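Cyclopenase asqI (Emericella nidulans, PDB 5YY3) catalyses the zinc-dependent ring contraction of 4'-methoxycyclopenin to 4'-methoxyviridicatin, with loss of methyl isocyanate, in aspoquinolone biosynthesis. Local coordinates at residues Ala408-His418 against Tyr604-Thr614. Numbering follows the deposited sequence.
Sequences ATRYPQDITAH and YPFNRAWTQLT
Q413 reaches into the 604-610 loop with its chain extended beyond CG (chi2 -172°), and its buried amide lands between three side chains. NE2 donates to N607 OD1 at 3.0 Å and, more weakly, to the carbonyl of P605. Its OE1 lies at the ring edge of Y604, 3.5 Å from CE1, the amide plane turned 77° from the ring, and also at the edge of the R608 guanidinium. P605 O also accepts the straight bond of W610 NE1 (2.6 Å), which ties the indole back to the same loop, the Y604-P605 peptide bond being cis. Over one face of that indole sits I415 CD1, 3.6 Å from the centroid of the five-membered ring, a CH-pi contact; the same methyl packs against P605 CB. After Y411 the chain has left helix 391-410 and runs toward strand 422-431, and this linker packs on the 604-614 segment of the hemocyanin Ig-like domain; Q413 and W610 form a single beta bridge. Beyond it, Q612, bent at chi2 (74°), uses both ends of its amide: OE1 accepts from I415 N, while NE2 meets D414 OD1 from above the carboxylate plane. That oxygen also closes an Asx turn with T416 N and takes the T416 hydroxyl.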
ATOM      1  N   ALA A 408       9.203 -35.975 -10.386  1.00 29.18           N
ATOM      2  CA  ALA A 408      10.553 -35.764  -9.896  1.00 26.57           C
ATOM      3  C   ALA A 408      10.782 -36.380  -8.515  1.00 26.43           C
ATOM      4  O   ALA A 408      11.841 -36.956  -8.269  1.00 27.52           O
ATOM      5  CB  ALA A 408      10.873 -34.270  -9.870  1.00 24.24           C
ATOM      6  N   THR A 409       9.824 -36.264  -7.597  1.00 23.00           N
ATOM      7  CA  THR A 409      10.068 -36.858  -6.280  1.00 30.16           C
ATOM      8  C   THR A 409       9.830 -38.381  -6.293  1.00 31.20           C
ATOM      9  O   THR A 409      10.348 -39.104  -5.427  1.00 29.03           O
ATOM     10  CB  THR A 409       9.201 -36.223  -5.174  1.00 32.11           C
ATOM     11  OG1 THR A 409       7.910 -36.841  -5.143  1.00 32.00           O
ATOM     12  CG2 THR A 409       9.059 -34.735  -5.384  1.00 34.11           C
ATOM     13  N   ARG A 410       9.054 -38.858  -7.273  1.00 29.81           N
ATOM     14  CA  ARG A 410       8.812 -40.295  -7.456  1.00 30.94           C
ATOM     15  C   ARG A 410      10.027 -41.070  -7.986  1.00 29.50           C
ATOM     16  O   ARG A 410      10.226 -42.227  -7.626  1.00 29.75           O
ATOM     17  CB  ARG A 410       7.620 -40.516  -8.400  1.00 30.86           C
ATOM     18  CG  ARG A 410       6.278 -40.489  -7.692  1.00 35.06           C
ATOM     19  CD  ARG A 410       6.000 -41.781  -6.942  1.00 36.33           C
ATOM     20  NE  ARG A 410       5.535 -42.821  -7.854  1.00 37.02           N
ATOM     21  CZ  ARG A 410       6.017 -44.056  -7.884  1.00 38.40           C
ATOM     22  NH1 ARG A 410       6.995 -44.405  -7.060  1.00 47.39           N
ATOM     23  NH2 ARG A 410       5.537 -44.935  -8.750  1.00 41.67           N
ATOM     24  N   TYR A 411      10.832 -40.435  -8.836  1.00 30.37           N
ATOM     25  CA  TYR A 411      12.008 -41.085  -9.405  1.00 27.97           C
ATOM     26  C   TYR A 411      13.274 -40.280  -9.164  1.00 26.95           C
ATOM     27  O   TYR A 411      13.773 -39.606 -10.074  1.00 28.70           O
ATOM     28  CB  TYR A 411      11.798 -41.331 -10.904  1.00 32.77           C
ATOM     29  CG  TYR A 411      10.575 -42.191 -11.156  1.00 34.24           C
ATOM     30  CD1 TYR A 411      10.611 -43.563 -10.934  1.00 32.76           C
ATOM     31  CD2 TYR A 411       9.376 -41.625 -11.563  1.00 31.42           C
ATOM     32  CE1 TYR A 411       9.482 -44.349 -11.129  1.00 34.03           C
ATOM     33  CE2 TYR A 411       8.246 -42.403 -11.763  1.00 30.68           C
ATOM     34  CZ  TYR A 411       8.308 -43.760 -11.543  1.00 32.85           C
ATOM     35  OH  TYR A 411       7.191 -44.526 -11.743  1.00 37.53           O
ATOM     36  N   PRO A 412      13.808 -40.361  -7.931  1.00 22.02           N
ATOM     37  CA  PRO A 412      14.984 -39.592  -7.512  1.00 25.59           C
ATOM     38  C   PRO A 412      16.217 -39.982  -8.324  1.00 29.70           C
ATOM     39  O   PRO A 412      16.173 -40.968  -9.054  1.00 25.72           O
ATOM     40  CB  PRO A 412      15.165 -39.971  -6.036  1.00 27.49           C
ATOM     41  CG  PRO A 412      13.921 -40.669  -5.630  1.00 29.59           C
ATOM     42  CD  PRO A 412      13.262 -41.199  -6.850  1.00 23.24           C
ATOM     43  N   GLN A 413      17.297 -39.214  -8.217  1.00 29.46           N
ATOM     44  CA  GLN A 413      18.528 -39.558  -8.924  1.00 28.52           C
ATOM     45  C   GLN A 413      19.721 -39.323  -8.019  1.00 28.59           C
ATOM     46  O   GLN A 413      19.701 -38.431  -7.165  1.00 30.73           O
ATOM     47  CB  GLN A 413      18.675 -38.756 -10.227  1.00 26.50           C
ATOM     48  CG  GLN A 413      18.673 -37.240 -10.056  1.00 27.92           C
ATOM     49  CD  GLN A 413      18.630 -36.491 -11.381  1.00 30.01           C
ATOM     50  OE1 GLN A 413      18.678 -37.096 -12.446  1.00 32.64           O
ATOM     51  NE2 GLN A 413      18.501 -35.165 -11.316  1.00 28.76           N
ATOM     52  N   ASP A 414      20.745 -40.150  -8.201  1.00 34.97           N
ATOM     53  CA  ASP A 414      21.996 -40.065  -7.452  1.00 31.89           C
ATOM     54  C   ASP A 414      22.803 -38.838  -7.888  1.00 28.75           C
ATOM     55  O   ASP A 414      23.200 -38.736  -9.050  1.00 29.37           O
ATOM     56  CB  ASP A 414      22.812 -41.337  -7.677  1.00 28.78           C
ATOM     57  CG  ASP A 414      23.960 -41.477  -6.707  1.00 31.86           C
ATOM     58  OD1 ASP A 414      24.523 -40.448  -6.276  1.00 32.19           O
ATOM     59  OD2 ASP A 414      24.302 -42.629  -6.369  1.00 40.56           O
ATOM     60  N   ILE A 415      23.072 -37.920  -6.964  1.00 25.59           N
ATOM     61  CA  ILE A 415      23.732 -36.673  -7.331  1.00 31.03           C
ATOM     62  C   ILE A 415      25.205 -36.899  -7.691  1.00 31.05           C
ATOM     63  O   ILE A 415      25.831 -36.039  -8.322  1.00 31.35           O
ATOM     64  CB  ILE A 415      23.630 -35.609  -6.193  1.00 30.66           C
ATOM     65  CG1 ILE A 415      23.755 -34.206  -6.772  1.00 26.52           C
ATOM     66  CG2 ILE A 415      24.703 -35.808  -5.132  1.00 35.03           C
ATOM     67  CD1 ILE A 415      22.784 -33.935  -7.889  1.00 30.39           C
ATOM     68  N   THR A 416      25.751 -38.053  -7.296  1.00 28.98           N
ATOM     69  CA  THR A 416      27.136 -38.406  -7.613  1.00 32.49           C
ATOM     70  C   THR A 416      27.246 -39.222  -8.906  1.00 31.31           C
ATOM     71  O   THR A 416      28.319 -39.306  -9.494  1.00 35.98           O
ATOM     72  CB  THR A 416      27.793 -39.225  -6.490  1.00 31.54           C
ATOM     73  OG1 THR A 416      27.168 -40.510  -6.422  1.00 32.25           O
ATOM     74  CG2 THR A 416      27.668 -38.535  -5.140  1.00 33.37           C
ATOM     75  N   ALA A 417      26.133 -39.808  -9.345  1.00 33.58           N
ATOM     76  CA  ALA A 417      26.112 -40.762 -10.464  1.00 32.91           C
ATOM     77  C   ALA A 417      26.867 -40.336 -11.735  1.00 34.90           C
ATOM     78  O   ALA A 417      27.392 -41.179 -12.451  1.00 37.60           O
ATOM     79  CB  ALA A 417      24.678 -41.081 -10.820  1.00 34.92           C
ATOM     80  N   HIS A 418      26.922 -39.044 -12.031  1.00 31.10           N
ATOM     81  CA  HIS A 418      27.624 -38.607 -13.234  1.00 29.07           C
ATOM     82  C   HIS A 418      28.630 -37.488 -12.926  1.00 29.35           C
ATOM     83  O   HIS A 418      28.857 -36.602 -13.756  1.00 26.59           O
ATOM     84  CB  HIS A 418      26.620 -38.151 -14.297  1.00 30.46           C
ATOM     85  CG  HIS A 418      25.590 -39.183 -14.643  1.00 42.47           C
ATOM     86  ND1 HIS A 418      25.812 -40.176 -15.575  1.00 42.40           N
ATOM     87  CD2 HIS A 418      24.322 -39.369 -14.193  1.00 38.81           C
ATOM     88  CE1 HIS A 418      24.728 -40.928 -15.682  1.00 41.07           C
ATOM     89  NE2 HIS A 418      23.813 -40.460 -14.853  1.00 43.68           N
ATOM     90  N   TYR A 604      19.110 -30.701 -15.462  1.00 26.31           N
ATOM     91  CA  TYR A 604      19.926 -31.528 -14.569  1.00 25.52           C
ATOM     92  C   TYR A 604      20.884 -30.660 -13.770  1.00 25.39           C
ATOM     93  O   TYR A 604      21.541 -29.785 -14.336  1.00 23.06           O
ATOM     94  CB  TYR A 604      20.712 -32.561 -15.369  1.00 26.92           C
ATOM     95  CG  TYR A 604      21.520 -33.511 -14.517  1.00 29.01           C
ATOM     96  CD1 TYR A 604      20.939 -34.663 -13.996  1.00 26.11           C
ATOM     97  CD2 TYR A 604      22.859 -33.258 -14.229  1.00 26.96           C
ATOM     98  CE1 TYR A 604      21.663 -35.541 -13.210  1.00 30.01           C
ATOM     99  CE2 TYR A 604      23.595 -34.138 -13.435  1.00 27.96           C
ATOM    100  CZ  TYR A 604      22.984 -35.282 -12.934  1.00 26.54           C
ATOM    101  OH  TYR A 604      23.697 -36.177 -12.156  1.00 29.42           O
ATOM    102  N   PRO A 605      21.025 -30.929 -12.468  1.00 22.86           N
ATOM    103  CA  PRO A 605      20.492 -32.050 -11.685  1.00 24.44           C
ATOM    104  C   PRO A 605      19.224 -31.733 -10.892  1.00 23.09           C
ATOM    105  O   PRO A 605      18.836 -32.499 -10.007  1.00 20.84           O
ATOM    106  CB  PRO A 605      21.641 -32.351 -10.728  1.00 21.84           C
ATOM    107  CG  PRO A 605      22.196 -30.974 -10.421  1.00 23.68           C
ATOM    108  CD  PRO A 605      22.000 -30.143 -11.683  1.00 20.90           C
ATOM    109  N   PHE A 606      18.586 -30.613 -11.196  1.00 22.03           N
ATOM    110  CA  PHE A 606      17.411 -30.216 -10.434  1.00 26.18           C
ATOM    111  C   PHE A 606      16.101 -30.722 -11.025  1.00 28.31           C
ATOM    112  O   PHE A 606      15.042 -30.329 -10.571  1.00 28.67           O
ATOM    113  CB  PHE A 606      17.359 -28.693 -10.302  1.00 21.47           C
ATOM    114  CG  PHE A 606      18.472 -28.132  -9.454  1.00 23.00           C
ATOM    115  CD1 PHE A 606      18.470 -28.321  -8.083  1.00 19.24           C
ATOM    116  CD2 PHE A 606      19.519 -27.430 -10.034  1.00 20.33           C
ATOM    117  CE1 PHE A 606      19.468 -27.808  -7.309  1.00 20.21           C
ATOM    118  CE2 PHE A 606      20.532 -26.921  -9.262  1.00 19.30           C
ATOM    119  CZ  PHE A 606      20.503 -27.104  -7.897  1.00 21.36           C
ATOM    120  N   ASN A 607      16.183 -31.605 -12.018  1.00 31.53           N
ATOM    121  CA  ASN A 607      15.005 -32.067 -12.745  1.00 26.15           C
ATOM    122  C   ASN A 607      14.392 -33.325 -12.130  1.00 29.04           C
ATOM    123  O   ASN A 607      13.272 -33.703 -12.470  1.00 32.19           O
ATOM    124  CB  ASN A 607      15.353 -32.308 -14.211  1.00 25.47           C
ATOM    125  CG  ASN A 607      16.448 -33.346 -14.386  1.00 32.01           C
ATOM    126  OD1 ASN A 607      17.287 -33.531 -13.502  1.00 27.83           O
ATOM    127  ND2 ASN A 607      16.446 -34.030 -15.530  1.00 30.38           N
ATOM    128  N   ARG A 608      15.118 -33.956 -11.213  1.00 25.42           N
ATOM    129  CA  ARG A 608      14.573 -35.056 -10.403  1.00 27.77           C
ATOM    130  C   ARG A 608      14.965 -34.840  -8.957  1.00 23.63           C
ATOM    131  O   ARG A 608      15.877 -34.071  -8.687  1.00 22.04           O
ATOM    132  CB  ARG A 608      15.093 -36.417 -10.879  1.00 28.25           C
ATOM    133  CG  ARG A 608      14.220 -37.065 -11.907  1.00 33.72           C
ATOM    134  CD  ARG A 608      14.979 -38.099 -12.673  1.00 37.66           C
ATOM    135  NE  ARG A 608      15.225 -37.617 -14.025  1.00 44.04           N
ATOM    136  CZ  ARG A 608      14.304 -37.610 -14.979  1.00 44.04           C
ATOM    137  NH1 ARG A 608      13.098 -38.088 -14.715  1.00 44.17           N
ATOM    138  NH2 ARG A 608      14.593 -37.148 -16.196  1.00 48.91           N
ATOM    139  N   ALA A 609      14.304 -35.517  -8.026  1.00 24.56           N
ATOM    140  CA  ALA A 609      14.705 -35.384  -6.632  1.00 22.93           C
ATOM    141  C   ALA A 609      16.081 -36.021  -6.465  1.00 25.41           C
ATOM    142  O   ALA A 609      16.489 -36.836  -7.295  1.00 29.41           O
ATOM    143  CB  ALA A 609      13.693 -36.028  -5.699  1.00 21.23           C
ATOM    144  N   TRP A 610      16.798 -35.654  -5.405  1.00 26.01           N
ATOM    145  CA  TRP A 610      18.112 -36.241  -5.153  1.00 25.57           C
ATOM    146  C   TRP A 610      17.993 -37.340  -4.131  1.00 28.51           C
ATOM    147  O   TRP A 610      17.340 -37.198  -3.095  1.00 27.67           O
ATOM    148  CB  TRP A 610      19.123 -35.209  -4.663  1.00 22.51           C
ATOM    149  CG  TRP A 610      19.368 -34.105  -5.616  1.00 24.93           C
ATOM    150  CD1 TRP A 610      18.927 -34.017  -6.908  1.00 21.62           C
ATOM    151  CD2 TRP A 610      20.103 -32.903  -5.354  1.00 24.18           C
ATOM    152  NE1 TRP A 610      19.349 -32.829  -7.467  1.00 24.74           N
ATOM    153  CE2 TRP A 610      20.069 -32.129  -6.530  1.00 21.69           C
ATOM    154  CE3 TRP A 610      20.787 -32.410  -4.238  1.00 22.86           C
ATOM    155  CZ2 TRP A 610      20.695 -30.889  -6.623  1.00 20.86           C
ATOM    156  CZ3 TRP A 610      21.406 -31.185  -4.327  1.00 21.55           C
ATOM    157  CH2 TRP A 610      21.359 -30.434  -5.512  1.00 22.48           C
ATOM    158  N   THR A 611      18.649 -38.446  -4.431  1.00 33.55           N
ATOM    159  CA  THR A 611      18.503 -39.638  -3.631  1.00 31.83           C
ATOM    160  C   THR A 611      19.172 -39.408  -2.263  1.00 31.46           C
ATOM    161  O   THR A 611      18.742 -39.959  -1.243  1.00 32.42           O
ATOM    162  CB  THR A 611      19.091 -40.846  -4.380  1.00 35.78           C
ATOM    163  OG1 THR A 611      18.562 -42.046  -3.825  1.00 47.74           O
ATOM    164  CG2 THR A 611      20.593 -40.871  -4.273  1.00 29.06           C
ATOM    165  N   GLN A 612      20.188 -38.546  -2.240  1.00 28.23           N
ATOM    166  CA  GLN A 612      20.856 -38.166  -0.996  1.00 29.22           C
ATOM    167  C   GLN A 612      19.893 -37.501   0.000  1.00 32.35           C
ATOM    168  O   GLN A 612      20.119 -37.535   1.211  1.00 33.97           O
ATOM    169  CB  GLN A 612      22.031 -37.225  -1.289  1.00 26.99           C
ATOM    170  CG  GLN A 612      23.299 -37.911  -1.853  1.00 30.64           C
ATOM    171  CD  GLN A 612      23.157 -38.346  -3.311  1.00 29.74           C
ATOM    172  OE1 GLN A 612      22.337 -37.809  -4.058  1.00 31.77           O
ATOM    173  NE2 GLN A 612      23.971 -39.308  -3.722  1.00 34.37           N
ATOM    174  N   LEU A 613      18.823 -36.900  -0.520  1.00 29.47           N
ATOM    175  CA  LEU A 613      17.808 -36.269   0.320  1.00 30.02           C
ATOM    176  C   LEU A 613      16.584 -37.167   0.551  1.00 29.80           C
ATOM    177  O   LEU A 613      16.099 -37.265   1.679  1.00 30.88           O
ATOM    178  CB  LEU A 613      17.374 -34.947  -0.291  1.00 27.75           C
ATOM    179  CG  LEU A 613      18.466 -33.889  -0.449  1.00 27.71           C
ATOM    180  CD1 LEU A 613      17.879 -32.625  -1.049  1.00 24.96           C
ATOM    181  CD2 LEU A 613      19.088 -33.600   0.889  1.00 24.08           C
ATOM    182  N   THR A 614      16.088 -37.834  -0.496  1.00 27.45           N
ATOM    183  CA  THR A 614      14.925 -38.706  -0.325  1.00 29.87           C
ATOM    184  C   THR A 614      15.227 -39.882   0.601  1.00 34.67           C
ATOM    185  O   THR A 614      14.315 -40.408   1.249  1.00 32.23           O
ATOM    186  CB  THR A 614      14.403 -39.256  -1.661  1.00 30.96           C
ATOM    187  OG1 THR A 614      15.456 -39.948  -2.336  1.00 34.81           O
ATOM    188  CG2 THR A 614      13.897 -38.118  -2.547  1.00 27.43           C
TER
HETATM  189  O   HOH W   1      26.224 -36.433 -10.991  1.00 24.62           O